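Local atomic coordinates of ochratoxinase (Aspergillus niger, PDB entry 4C65), a protein that hydrolyses ochratoxin A to ochratoxin alpha and L-phenylalanine, working as a zinc-dependent carboxypeptidase of the amidohydrolase superfamily that assembles as a homooctamer. Residues 58-64 with 390-396; 81-86 with 149-155; 105-110 with 411-416; 160-166 with 177-182. All blocks are in the same frame, centred on the assembly; numbering follows the deposited sequence.

Interaction 1. Residues 58-64 with 390-396; sequences VPVLMPG and DVIALEE
V60 and M62 pair with L394 and I392 in an antiparallel ladder, strands 60-63 and 391-394 running at 151° to each other. Backbone hydrogen bonds form its frame. At the M62-I392 pair both bonds are made, M62 N to I392 O and I392 N to M62 O. The V60-L394 pair is uneven: L394 N meets V60 O at 2.8 Å, while the return bond from V60 N to L394 O is weak (3.3 Å, 134°). Past the other end of the ladder, G64 N gives a straight bond to D390 O (2.9 Å), although it arrives from above the carbonyl plane. A CA-H...O contact from A393 CA to V60 O (3.2 Å) supplements the frame.

Apolar contacts fill both faces. M62 and I392 lie side by side and point the same way, CG of M62 being 3.6 Å from CG1 of I392; with CG between the backbone N and the carbonyl carbon (chi1 61°) and the next torsion extended, SD of M62 comes within 3.9 Å of L394 CD1. On the face of L61 and A393, CD1 of L61 reaches V391 CG1 at 3.5 Å; V58, from before the corner at P59, packs its CG1 on A393 CB. F405 lies against M62 and L394, strand 7-15 against L61.

Polar side chains are few: the D390 carboxylate takes a bond from G417 N, and E395 and E396 lie at the exposed end. The chemistry is therefore that of an interior strand pair, with paired peptide groups between two apolar faces, joining chain regions more than 300 residues apart.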
loop_
_atom_site.group_PDB
_atom_site.type_symbol
_atom_site.label_atom_id
_atom_site.label_comp_id
_atom_site.label_asym_id
_atom_site.label_seq_id
_atom_site.Cartn_x
_atom_site.Cartn_y
_atom_site.Cartn_z
ATOM N N VAL A 58 28.675 53.895 17.980
ATOM C CA VAL A 58 29.485 52.707 17.782
ATOM C C VAL A 58 30.666 53.007 16.867
ATOM O O VAL A 58 30.594 53.905 16.038
ATOM C CB VAL A 58 28.643 51.548 17.164
ATOM C CG1 VAL A 58 27.449 51.235 18.049
ATOM C CG2 VAL A 58 28.177 51.884 15.754
ATOM N N PRO A 59 31.753 52.239 17.007
ATOM C CA PRO A 59 32.931 52.498 16.169
ATOM C C PRO A 59 32.707 52.148 14.714
ATOM O O PRO A 59 33.118 52.899 13.841
ATOM C CB PRO A 59 34.022 51.592 16.767
ATOM C CG PRO A 59 33.513 51.156 18.101
ATOM C CD PRO A 59 32.008 51.217 18.032
ATOM N N VAL A 60 32.044 51.022 14.457
ATOM C CA VAL A 60 31.843 50.534 13.093
ATOM C C VAL A 60 30.422 50.044 12.886
ATOM O O VAL A 60 29.910 49.269 13.688
ATOM C CB VAL A 60 32.824 49.381 12.755
ATOM C CG1 VAL A 60 32.580 48.851 11.351
ATOM C CG2 VAL A 60 34.261 49.866 12.888
ATOM N N LEU A 61 29.827 50.456 11.771
ATOM C CA LEU A 61 28.500 50.014 11.398
ATOM C C LEU A 61 28.504 49.466 9.970
ATOM O O LEU A 61 29.189 50.013 9.089
ATOM C CB LEU A 61 27.518 51.171 11.493
ATOM C CG LEU A 61 26.049 50.816 11.630
ATOM C CD1 LEU A 61 25.725 50.282 13.020
ATOM C CD2 LEU A 61 25.187 52.040 11.322
ATOM N N MET A 62 27.740 48.402 9.746
ATOM C CA MET A 62 27.661 47.762 8.435
ATOM C C MET A 62 26.363 46.986 8.297
ATOM O O MET A 62 25.620 46.822 9.285
ATOM C CB MET A 62 28.866 46.841 8.233
ATOM C CG MET A 62 28.994 45.693 9.228
ATOM S SD MET A 62 30.333 44.553 8.791
ATOM C CE MET A 62 29.561 43.639 7.449
ATOM N N PRO A 63 26.069 46.499 7.091
ATOM C CA PRO A 63 24.888 45.644 6.959
ATOM C C PRO A 63 25.037 44.333 7.684
ATOM O O PRO A 63 26.149 43.826 7.847
ATOM C CB PRO A 63 24.798 45.370 5.443
ATOM C CG PRO A 63 25.723 46.336 4.799
ATOM C CD PRO A 63 26.778 46.629 5.817
ATOM N N GLY A 64 23.917 43.785 8.132
ATOM C CA GLY A 64 23.908 42.414 8.656
ATOM C C GLY A 64 24.433 41.424 7.608
ATOM O O GLY A 64 24.207 41.605 6.412
ATOM N N ASP A 390 18.552 45.739 8.625
ATOM C CA ASP A 390 19.385 44.626 9.099
ATOM C C ASP A 390 20.814 45.187 9.212
ATOM O O ASP A 390 21.481 45.433 8.193
ATOM C CB ASP A 390 19.360 43.468 8.111
ATOM C CG ASP A 390 18.022 42.771 8.045
ATOM O OD1 ASP A 390 17.046 43.284 8.653
ATOM O OD2 ASP A 390 17.948 41.691 7.438
ATOM N N VAL A 391 21.234 45.478 10.444
ATOM C CA VAL A 391 22.383 46.351 10.677
ATOM C C VAL A 391 23.144 45.784 11.835
ATOM O O VAL A 391 22.543 45.378 12.835
ATOM C CB VAL A 391 21.931 47.807 11.003
ATOM C CG1 VAL A 391 23.130 48.731 11.189
ATOM C CG2 VAL A 391 21.022 48.355 9.917
ATOM N N ILE A 392 24.464 45.735 11.713
ATOM C CA ILE A 392 25.282 45.299 12.838
ATOM C C ILE A 392 26.380 46.305 13.167
ATOM O O ILE A 392 26.881 47.017 12.285
ATOM C CB ILE A 392 25.877 43.892 12.616
ATOM C CG1 ILE A 392 26.817 43.851 11.401
ATOM C CG2 ILE A 392 24.759 42.880 12.457
ATOM C CD1 ILE A 392 27.631 42.572 11.283
ATOM N N ALA A 393 26.738 46.345 14.442
ATOM C CA ALA A 393 27.817 47.197 14.903
ATOM C C ALA A 393 28.967 46.348 15.374
ATOM O O ALA A 393 28.769 45.300 15.990
ATOM C CB ALA A 393 27.353 48.114 16.018
ATOM N N LEU A 394 30.168 46.836 15.105
ATOM C CA LEU A 394 31.389 46.164 15.509
ATOM C C LEU A 394 32.259 47.059 16.347
ATOM O O LEU A 394 32.210 48.290 16.226
ATOM C CB LEU A 394 32.182 45.740 14.273
ATOM C CG LEU A 394 31.790 44.429 13.609
ATOM C CD1 LEU A 394 30.679 44.655 12.639
ATOM C CD2 LEU A 394 32.954 43.779 12.886
ATOM N N GLU A 395 33.068 46.435 17.192
ATOM C CA GLU A 395 34.013 47.150 18.033
ATOM C C GLU A 395 35.274 47.533 17.262
ATOM O O GLU A 395 35.889 48.526 17.584
ATOM C CB GLU A 395 34.391 46.286 19.215
ATOM C CG GLU A 395 34.587 47.000 20.553
ATOM C CD GLU A 395 34.619 46.022 21.752
ATOM O OE1 GLU A 395 34.217 44.835 21.575
ATOM O OE2 GLU A 395 35.060 46.421 22.877
ATOM N N GLU A 396 35.652 46.753 16.249
ATOM C CA GLU A 396 36.867 47.027 15.464
ATOM C C GLU A 396 36.598 47.024 13.975
ATOM O O GLU A 396 35.597 46.507 13.509
ATOM C CB GLU A 396 37.990 46.034 15.762
ATOM C CG GLU A 396 38.750 46.371 17.074
ATOM C CD GLU A 396 38.609 45.387 18.218
ATOM O OE1 GLU A 396 38.149 44.233 18.009
ATOM O OE2 GLU A 396 39.037 45.781 19.342
#

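Interaction 2. Residues 81-86 with 149-155; sequences DYTSGL and HGDIFAL
Y82 and H149 meet with their ring planes at 56° and their centroids 5.8 Å apart, an oblique pair that is neither stacked nor edge-to-face. The tyrosine instead turns its edge to the backbone: its CE2 lies 3.3 Å from H149 O, with that oxygen in the ring plane. CG of H149 stands trans to the backbone N (chi1 180°), which swings the imidazole out beside the tyrosine hydroxyl.

I152 points into the turn of residues 81-86 and spreads its branches over it. CD1 presses on the carbonyl of Y82, 3.4 Å from its O, CG1 lies on Y82 CB, and CG2 faces T83 OG1 at 3.6 Å, the I152 and T83 side chains crossing at about a right angle. L86 completes the apolar patch, CB against I152 CD1 and CD1 against L155 CD1.

D81 divides its carboxylate between two tasks. OD1 accepts T83 N at 2.8 Å, a capping bond in the turn that leads into the helix, and also T83 OG1 at 2.6 Å, on its syn side. OD2 takes a hydrogen bond from a water (2.8 Å) to which A154 N also donates (2.9 Å). OD2 is also bonded to Y78 OH of the second subunit, and D151 forms a salt bridge with R197 of the third.

I152 to L155 form a type I turn in the loop between strand 142-144 and helix 157-164. H149 stacks on H245, a zinc ligand, and so lies next to the zinc site, consistent with a second-shell place in an amidohydrolase barrel.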
loop_
_atom_site.group_PDB
_atom_site.type_symbol
_atom_site.label_atom_id
_atom_site.label_comp_id
_atom_site.label_asym_id
_atom_site.label_seq_id
_atom_site.Cartn_x
_atom_site.Cartn_y
_atom_site.Cartn_z
ATOM N N ASP A 81 27.155 9.723 7.757
ATOM C CA ASP A 81 26.781 10.157 6.413
ATOM C C ASP A 81 25.343 10.713 6.377
ATOM O O ASP A 81 24.774 11.054 7.418
ATOM C CB ASP A 81 26.974 9.011 5.412
ATOM C CG ASP A 81 26.005 7.861 5.629
ATOM O OD1 ASP A 81 25.113 7.952 6.497
ATOM O OD2 ASP A 81 26.138 6.852 4.925
ATOM N N TYR A 82 24.752 10.799 5.183
ATOM C CA TYR A 82 23.394 11.320 5.024
ATOM C C TYR A 82 22.293 10.453 5.659
ATOM O O TYR A 82 21.119 10.851 5.670
ATOM C CB TYR A 82 23.083 11.552 3.539
ATOM C CG TYR A 82 23.721 12.776 2.917
ATOM C CD1 TYR A 82 24.224 13.826 3.706
ATOM C CD2 TYR A 82 23.760 12.922 1.512
ATOM C CE1 TYR A 82 24.769 14.960 3.120
ATOM C CE2 TYR A 82 24.298 14.064 0.918
ATOM C CZ TYR A 82 24.805 15.074 1.722
ATOM O OH TYR A 82 25.344 16.193 1.129
ATOM N N THR A 83 22.661 9.285 6.198
ATOM C CA THR A 83 21.718 8.450 6.929
ATOM C C THR A 83 21.125 9.214 8.112
ATOM O O THR A 83 19.989 8.964 8.487
ATOM C CB THR A 83 22.362 7.120 7.404
ATOM O OG1 THR A 83 22.967 6.454 6.286
ATOM C CG2 THR A 83 21.330 6.192 8.015
ATOM N N SER A 84 21.896 10.137 8.712
ATOM C CA SER A 84 21.414 10.849 9.890
ATOM C C SER A 84 20.279 11.774 9.524
ATOM O O SER A 84 19.401 12.035 10.328
ATOM C CB SER A 84 22.544 11.611 10.612
ATOM O OG SER A 84 23.106 12.610 9.797
ATOM N N GLY A 85 20.277 12.258 8.302
ATOM C CA GLY A 85 19.191 13.128 7.834
ATOM C C GLY A 85 17.876 12.379 7.841
ATOM O O GLY A 85 16.840 12.956 8.134
ATOM N N LEU A 86 17.923 11.095 7.485
ATOM C CA LEU A 86 16.731 10.258 7.434
ATOM C C LEU A 86 16.351 9.785 8.828
ATOM O O LEU A 86 15.182 9.793 9.186
ATOM C CB LEU A 86 16.961 9.066 6.515
ATOM C CG LEU A 86 15.799 8.112 6.276
ATOM C CD1 LEU A 86 15.879 7.514 4.886
ATOM C CD2 LEU A 86 15.733 6.994 7.300
ATOM N N HIS A 149 23.581 13.157 -5.855
ATOM C CA HIS A 149 24.321 13.561 -4.676
ATOM C C HIS A 149 23.451 13.640 -3.443
ATOM O O HIS A 149 23.929 13.489 -2.338
ATOM C CB HIS A 149 25.025 14.888 -4.916
ATOM C CG HIS A 149 25.809 15.373 -3.740
ATOM N ND1 HIS A 149 26.688 14.562 -3.050
ATOM C CD2 HIS A 149 25.866 16.584 -3.143
ATOM C CE1 HIS A 149 27.253 15.250 -2.077
ATOM N NE2 HIS A 149 26.759 16.471 -2.102
ATOM N N GLY A 150 22.159 13.828 -3.638
ATOM C CA GLY A 150 21.225 13.733 -2.541
ATOM C C GLY A 150 20.846 12.319 -2.123
ATOM O O GLY A 150 20.257 12.153 -1.057
ATOM N N ASP A 151 21.168 11.303 -2.917
ATOM C CA ASP A 151 20.774 9.943 -2.559
ATOM C C ASP A 151 21.631 9.414 -1.386
ATOM O O ASP A 151 22.779 9.819 -1.221
ATOM C CB ASP A 151 20.876 9.046 -3.782
ATOM C CG ASP A 151 20.035 7.801 -3.679
ATOM O OD1 ASP A 151 19.607 7.422 -2.553
ATOM O OD2 ASP A 151 19.822 7.146 -4.732
ATOM N N ILE A 152 21.051 8.575 -0.534
ATOM C CA ILE A 152 21.779 7.939 0.570
ATOM C C ILE A 152 22.173 6.538 0.118
ATOM O O ILE A 152 21.443 5.579 0.287
ATOM C CB ILE A 152 20.947 7.852 1.854
ATOM C CG1 ILE A 152 20.489 9.235 2.265
ATOM C CG2 ILE A 152 21.780 7.245 2.981
ATOM C CD1 ILE A 152 19.340 9.244 3.256
ATOM N N PHE A 153 23.342 6.433 -0.476
ATOM C CA PHE A 153 23.774 5.205 -1.141
ATOM C C PHE A 153 23.932 4.031 -0.213
ATOM O O PHE A 153 23.786 2.903 -0.636
ATOM C CB PHE A 153 25.089 5.435 -1.867
ATOM C CG PHE A 153 24.946 6.231 -3.119
ATOM C CD1 PHE A 153 24.865 7.605 -3.084
ATOM C CD2 PHE A 153 24.931 5.604 -4.352
ATOM C CE1 PHE A 153 24.749 8.348 -4.252
ATOM C CE2 PHE A 153 24.826 6.350 -5.517
ATOM C CZ PHE A 153 24.717 7.720 -5.461
ATOM N N ALA A 154 24.229 4.279 1.052
ATOM C CA ALA A 154 24.394 3.182 2.012
ATOM C C ALA A 154 23.092 2.496 2.400
ATOM O O ALA A 154 23.125 1.384 2.927
ATOM C CB ALA A 154 25.106 3.657 3.252
ATOM N N LEU A 155 21.961 3.154 2.157
ATOM C CA LEU A 155 20.658 2.556 2.411
ATOM C C LEU A 155 20.097 1.934 1.128
ATOM O O LEU A 155 20.386 2.417 0.041
ATOM C CB LEU A 155 19.692 3.609 2.956
ATOM C CG LEU A 155 19.912 4.011 4.402
ATOM C CD1 LEU A 155 18.876 5.043 4.769
ATOM C CD2 LEU A 155 19.837 2.808 5.339
HETATM O O HOH W 1 25.321 6.699 2.250
#

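Interaction 3. Residues 105-110 with 411-416; sequences LQNGYT and VTHVWK
V414 sets its two methyls astride the carbonyl oxygen of L105 through one torsion: CG1 opposite the backbone N (chi1 -180°) and CG2 opposite the carbonyl carbon. CG2 approaches L105 O to 3.4 Å and CG1 to 3.6 Å, so the oxygen is packed by carbon from the strand. The same oxygen accepts G108 N at 3.0 Å within its own segment. CG1 of V414 goes on to T110 CG2, 3.9 Å away, the two side chains sliding past each other in opposite directions. L105 crosses V414 obliquely, touching CG1 with its CD1.

V411 adopts the matching torsion (chi1 -178°). Its CG1 lies 4.0 Å from the CA of G108, and its CG2 is 3.7 Å from N107 O. G108 has a positive phi of 84° and is the C-prime residue of a Schellman motif, with Y109 N bonded to A104 O; the valine thus packs on the very turn that ends helix 90-106. K416 runs its aliphatic chain alongside T110, CD being 4.1 Å from T110 O, then bends to deliver NZ to G133 O.

No hydrogen bond crosses between the two segments, so the contact rests on packing. K422 NZ links them indirectly, bonding to both Q106 O and V411 O. Strand 411-416 lies between strands 391-394 and 419-422, where T412 and H413 form a classic bulge against A393, and F421 packs on L105 and K416. On the other side, T110 is the second residue of strand 109-114, flanked by strands 60-67 and 135-138, consistent with a junction between barrel and beta-sandwich domains.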
loop_
_atom_site.group_PDB
_atom_site.type_symbol
_atom_site.label_atom_id
_atom_site.label_comp_id
_atom_site.label_asym_id
_atom_site.label_seq_id
_atom_site.Cartn_x
_atom_site.Cartn_y
_atom_site.Cartn_z
ATOM N N LEU A 105 22.615 34.808 14.869
ATOM C CA LEU A 105 22.180 36.171 15.022
ATOM C C LEU A 105 23.132 36.928 15.967
ATOM O O LEU A 105 23.446 38.075 15.717
ATOM C CB LEU A 105 20.746 36.191 15.523
ATOM C CG LEU A 105 19.896 37.419 15.237
ATOM C CD1 LEU A 105 19.843 37.751 13.757
ATOM C CD2 LEU A 105 18.512 37.185 15.789
ATOM N N GLN A 106 23.632 36.235 16.982
ATOM C CA GLN A 106 24.613 36.778 17.897
ATOM C C GLN A 106 25.946 37.061 17.210
ATOM O O GLN A 106 26.733 37.872 17.709
ATOM C CB GLN A 106 24.855 35.839 19.059
ATOM C CG GLN A 106 23.638 35.633 19.927
ATOM C CD GLN A 106 23.387 36.783 20.878
ATOM O OE1 GLN A 106 24.277 37.210 21.620
ATOM N NE2 GLN A 106 22.154 37.297 20.865
ATOM N N ASN A 107 26.194 36.416 16.078
ATOM C CA ASN A 107 27.395 36.684 15.293
ATOM C C ASN A 107 27.203 37.699 14.194
ATOM O O ASN A 107 28.080 37.868 13.360
ATOM C CB ASN A 107 27.933 35.380 14.698
ATOM C CG ASN A 107 28.729 34.602 15.709
ATOM O OD1 ASN A 107 29.907 34.850 15.828
ATOM N ND2 ASN A 107 28.071 33.756 16.530
ATOM N N GLY A 108 26.041 38.332 14.147
ATOM C CA GLY A 108 25.748 39.342 13.131
ATOM C C GLY A 108 25.245 38.815 11.790
ATOM O O GLY A 108 25.204 39.541 10.805
ATOM N N TYR A 109 24.850 37.562 11.743
ATOM C CA TYR A 109 24.253 37.007 10.544
ATOM C C TYR A 109 22.733 37.175 10.587
ATOM O O TYR A 109 22.072 36.484 11.365
ATOM C CB TYR A 109 24.686 35.530 10.370
ATOM C CG TYR A 109 26.102 35.440 9.803
ATOM C CD1 TYR A 109 27.220 35.649 10.625
ATOM C CD2 TYR A 109 26.307 35.205 8.440
ATOM C CE1 TYR A 109 28.492 35.616 10.104
ATOM C CE2 TYR A 109 27.583 35.152 7.915
ATOM C CZ TYR A 109 28.673 35.387 8.752
ATOM O OH TYR A 109 29.952 35.325 8.222
ATOM N N THR A 110 22.216 38.101 9.779
ATOM C CA THR A 110 20.807 38.418 9.781
ATOM C C THR A 110 20.018 37.766 8.634
ATOM O O THR A 110 18.794 37.855 8.585
ATOM C CB THR A 110 20.589 39.932 9.798
ATOM O OG1 THR A 110 21.201 40.532 8.662
ATOM C CG2 THR A 110 21.196 40.537 11.048
ATOM N N VAL A 411 30.978 41.763 17.596
ATOM C CA VAL A 411 29.685 42.233 17.125
ATOM C C VAL A 411 28.862 42.677 18.332
ATOM O O VAL A 411 28.316 41.857 19.050
ATOM C CB VAL A 411 28.934 41.126 16.361
ATOM C CG1 VAL A 411 27.601 41.633 15.838
ATOM C CG2 VAL A 411 29.790 40.610 15.218
ATOM N N THR A 412 28.754 43.978 18.548
ATOM C CA THR A 412 28.159 44.488 19.786
ATOM C C THR A 412 26.672 44.703 19.669
ATOM O O THR A 412 25.970 44.636 20.676
ATOM C CB THR A 412 28.794 45.826 20.212
ATOM O OG1 THR A 412 28.636 46.791 19.164
ATOM C CG2 THR A 412 30.252 45.644 20.501
ATOM N N HIS A 413 26.205 45.033 18.458
ATOM C CA HIS A 413 24.798 45.374 18.230
ATOM C C HIS A 413 24.302 44.640 17.022
ATOM O O HIS A 413 24.984 44.621 15.991
ATOM C CB HIS A 413 24.599 46.864 17.960
ATOM C CG HIS A 413 24.918 47.746 19.117
ATOM N ND1 HIS A 413 26.206 47.983 19.540
ATOM C CD2 HIS A 413 24.114 48.476 19.924
ATOM C CE1 HIS A 413 26.179 48.807 20.573
ATOM N NE2 HIS A 413 24.922 49.116 20.826
ATOM N N VAL A 414 23.107 44.069 17.123
ATOM C CA VAL A 414 22.457 43.426 15.976
ATOM C C VAL A 414 20.994 43.866 15.843
ATOM O O VAL A 414 20.177 43.585 16.706
ATOM C CB VAL A 414 22.537 41.889 16.062
ATOM C CG1 VAL A 414 21.859 41.241 14.854
ATOM C CG2 VAL A 414 23.992 41.442 16.156
ATOM N N TRP A 415 20.697 44.568 14.750
ATOM C CA TRP A 415 19.343 44.902 14.352
ATOM C C TRP A 415 18.903 44.008 13.182
ATOM O O TRP A 415 19.628 43.860 12.200
ATOM C CB TRP A 415 19.250 46.353 13.865
ATOM C CG TRP A 415 19.335 47.375 14.921
ATOM C CD1 TRP A 415 18.302 47.884 15.657
ATOM C CD2 TRP A 415 20.518 48.015 15.384
ATOM N NE1 TRP A 415 18.772 48.821 16.535
ATOM C CE2 TRP A 415 20.131 48.924 16.384
ATOM C CE3 TRP A 415 21.868 47.905 15.058
ATOM C CZ2 TRP A 415 21.053 49.720 17.065
ATOM C CZ3 TRP A 415 22.775 48.691 15.722
ATOM C CH2 TRP A 415 22.370 49.584 16.718
ATOM N N LYS A 416 17.722 43.406 13.318
ATOM C CA LYS A 416 17.068 42.686 12.223
ATOM C C LYS A 416 15.674 43.256 12.064
ATOM O O LYS A 416 14.878 43.240 13.000
ATOM C CB LYS A 416 16.986 41.196 12.517
ATOM C CG LYS A 416 16.463 40.408 11.322
ATOM C CD LYS A 416 16.198 38.939 11.619
ATOM C CE LYS A 416 14.834 38.662 12.231
ATOM N NZ LYS A 416 14.414 37.288 11.888
#

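Interaction 4. Residues 160-166 with 177-182; sequences VLGSYGV and GPLCIA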
loop_
_atom_site.group_PDB
_atom_site.type_symbol
_atom_site.label_atom_id
_atom_site.label_comp_id
_atom_site.label_asym_id
_atom_site.label_seq_id
_atom_site.Cartn_x
_atom_site.Cartn_y
_atom_site.Cartn_z
ATOM N N VAL A 160 15.039 4.909 0.819
ATOM C CA VAL A 160 15.337 6.305 0.460
ATOM C C VAL A 160 14.204 6.938 -0.370
ATOM O O VAL A 160 13.735 7.999 -0.031
ATOM C CB VAL A 160 16.678 6.446 -0.272
ATOM C CG1 VAL A 160 16.928 7.893 -0.657
ATOM C CG2 VAL A 160 17.800 5.918 0.616
ATOM N N LEU A 161 13.720 6.243 -1.389
ATOM C CA LEU A 161 12.620 6.755 -2.160
ATOM C C LEU A 161 11.261 6.702 -1.468
ATOM O O LEU A 161 10.394 7.528 -1.766
ATOM C CB LEU A 161 12.543 6.077 -3.512
ATOM C CG LEU A 161 13.382 6.801 -4.564
ATOM C CD1 LEU A 161 14.842 6.357 -4.535
ATOM C CD2 LEU A 161 12.786 6.505 -5.923
ATOM N N GLY A 162 11.079 5.787 -0.519
ATOM C CA GLY A 162 9.900 5.800 0.334
ATOM C C GLY A 162 9.879 7.031 1.208
ATOM O O GLY A 162 8.834 7.628 1.396
ATOM N N SER A 163 11.035 7.402 1.743
ATOM C CA SER A 163 11.164 8.626 2.525
ATOM C C SER A 163 11.071 9.915 1.685
ATOM O O SER A 163 10.370 10.838 2.055
ATOM C CB SER A 163 12.480 8.641 3.290
ATOM O OG SER A 163 12.474 7.724 4.368
ATOM N N TYR A 164 11.774 9.988 0.564
ATOM C CA TYR A 164 11.990 11.268 -0.107
ATOM C C TYR A 164 11.460 11.389 -1.507
ATOM O O TYR A 164 11.592 12.437 -2.114
ATOM C CB TYR A 164 13.478 11.575 -0.114
ATOM C CG TYR A 164 14.086 11.665 1.258
ATOM C CD1 TYR A 164 13.447 12.332 2.276
ATOM C CD2 TYR A 164 15.325 11.110 1.532
ATOM C CE1 TYR A 164 14.025 12.446 3.537
ATOM C CE2 TYR A 164 15.908 11.195 2.797
ATOM C CZ TYR A 164 15.260 11.877 3.791
ATOM O OH TYR A 164 15.801 11.982 5.047
ATOM N N GLY A 165 10.884 10.321 -2.040
ATOM C CA GLY A 165 10.356 10.325 -3.398
ATOM C C GLY A 165 9.092 11.144 -3.461
ATOM O O GLY A 165 8.523 11.496 -2.426
ATOM N N VAL A 166 8.634 11.406 -4.675
ATOM C CA VAL A 166 7.451 12.236 -4.903
ATOM C C VAL A 166 6.261 11.408 -5.381
ATOM O O VAL A 166 5.246 11.967 -5.803
ATOM C CB VAL A 166 7.726 13.395 -5.896
ATOM C CG1 VAL A 166 8.894 14.242 -5.413
ATOM C CG2 VAL A 166 7.974 12.885 -7.324
ATOM N N GLY A 177 11.118 16.723 3.820
ATOM C CA GLY A 177 12.396 16.340 4.407
ATOM C C GLY A 177 13.536 17.189 3.882
ATOM O O GLY A 177 13.330 18.143 3.159
ATOM N N PRO A 178 14.764 16.811 4.216
ATOM C CA PRO A 178 15.912 17.563 3.759
ATOM C C PRO A 178 16.266 17.298 2.313
ATOM O O PRO A 178 17.011 18.052 1.708
ATOM C CB PRO A 178 17.037 17.095 4.673
ATOM C CG PRO A 178 16.621 15.808 5.246
ATOM C CD PRO A 178 15.126 15.706 5.124
ATOM N N LEU A 179 15.703 16.248 1.773
ATOM C CA LEU A 179 16.010 15.830 0.460
ATOM C C LEU A 179 14.809 15.319 -0.299
ATOM O O LEU A 179 13.875 14.780 0.269
ATOM C CB LEU A 179 17.102 14.772 0.560
ATOM C CG LEU A 179 17.171 13.841 -0.666
ATOM C CD1 LEU A 179 18.127 14.496 -1.673
ATOM C CD2 LEU A 179 17.559 12.391 -0.335
ATOM N N CYS A 180 14.859 15.511 -1.607
ATOM C CA CYS A 180 13.784 15.092 -2.456
ATOM C C CYS A 180 14.374 14.402 -3.669
ATOM O O CYS A 180 15.127 15.008 -4.425
ATOM C CB CYS A 180 12.943 16.292 -2.851
ATOM S SG CYS A 180 11.533 15.866 -3.888
ATOM N N ILE A 181 14.005 13.133 -3.874
ATOM C CA ILE A 181 14.430 12.363 -5.032
ATOM C C ILE A 181 13.331 12.348 -6.085
ATOM O O ILE A 181 12.174 11.993 -5.812
ATOM C CB ILE A 181 14.748 10.901 -4.652
ATOM C CG1 ILE A 181 15.692 10.793 -3.456
ATOM C CG2 ILE A 181 15.150 10.135 -5.886
ATOM C CD1 ILE A 181 17.131 10.934 -3.692
ATOM N N ALA A 182 13.694 12.718 -7.304
ATOM C CA ALA A 182 12.735 12.750 -8.394
ATOM C C ALA A 182 13.436 12.372 -9.689
ATOM O O ALA A 182 14.546 12.835 -9.950
ATOM C CB ALA A 182 12.088 14.137 -8.511
HETATM O O HOH W 2 10.167 10.295 -6.601
#
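Y164 packs on L179 and P178 inside a beta-alpha-beta unit, in which helix 157-164 connects the parallel strands 142-144 and 179-181. The short helix and strand segments run at 115° to each other, with their axes 7.6 Å apart.

The dense part lies round the tyrosine. S163 CB sits over the centre of one ring face, 3.9 Å above the plane, and L179 CB lies over the opposite face, offset toward the rim. CD of P178 approaches CE1 and OH of the same ring, the two side chains crossing at about a right angle. With CG of Y164 trans to its carbonyl carbon (chi1 -60°), the ring extends over L179. Y164 O accepts I181 N at 3.1 Å and 154°, from well above the carbonyl plane. The I181 side chain crosses that of L161 at about a right angle, CG2 lying 4.0 Å from L161 CG. L86 covers Y164 from helix 83-87, and P169 of the third subunit packs on L161.

Beyond the helix end the backbones part, although V166 CG1 remains close to C180 SG, at 3.5 Å. V166 N and I181 O are 3.8 Å apart, too far for a direct bond. A water fills the gap, accepting from V166 N at 2.7 Å and donating to I181 O at 2.7 Å.

All four contacts are largely buried, but they fall into two groups on opposite sides of the chain's centre. Interactions 1 and 3 have centres about 8 Å apart and share a sheet, in which strands 391-394 and 411-416 are neighbours; the first is a hydrogen-bonded ladder, whereas the second packs a helix end on a strand without any bond across. Interactions 2 and 4, with centres about 10 Å apart, meet at several points, among them L86 with Y164 and D151 with V160. Each uses a bridging water, and both reach other subunits, while no other chain touches interactions 1 and 3. Interaction 2 alone reaches the zinc site through a ring stack; interaction 4 has one direct backbone bond.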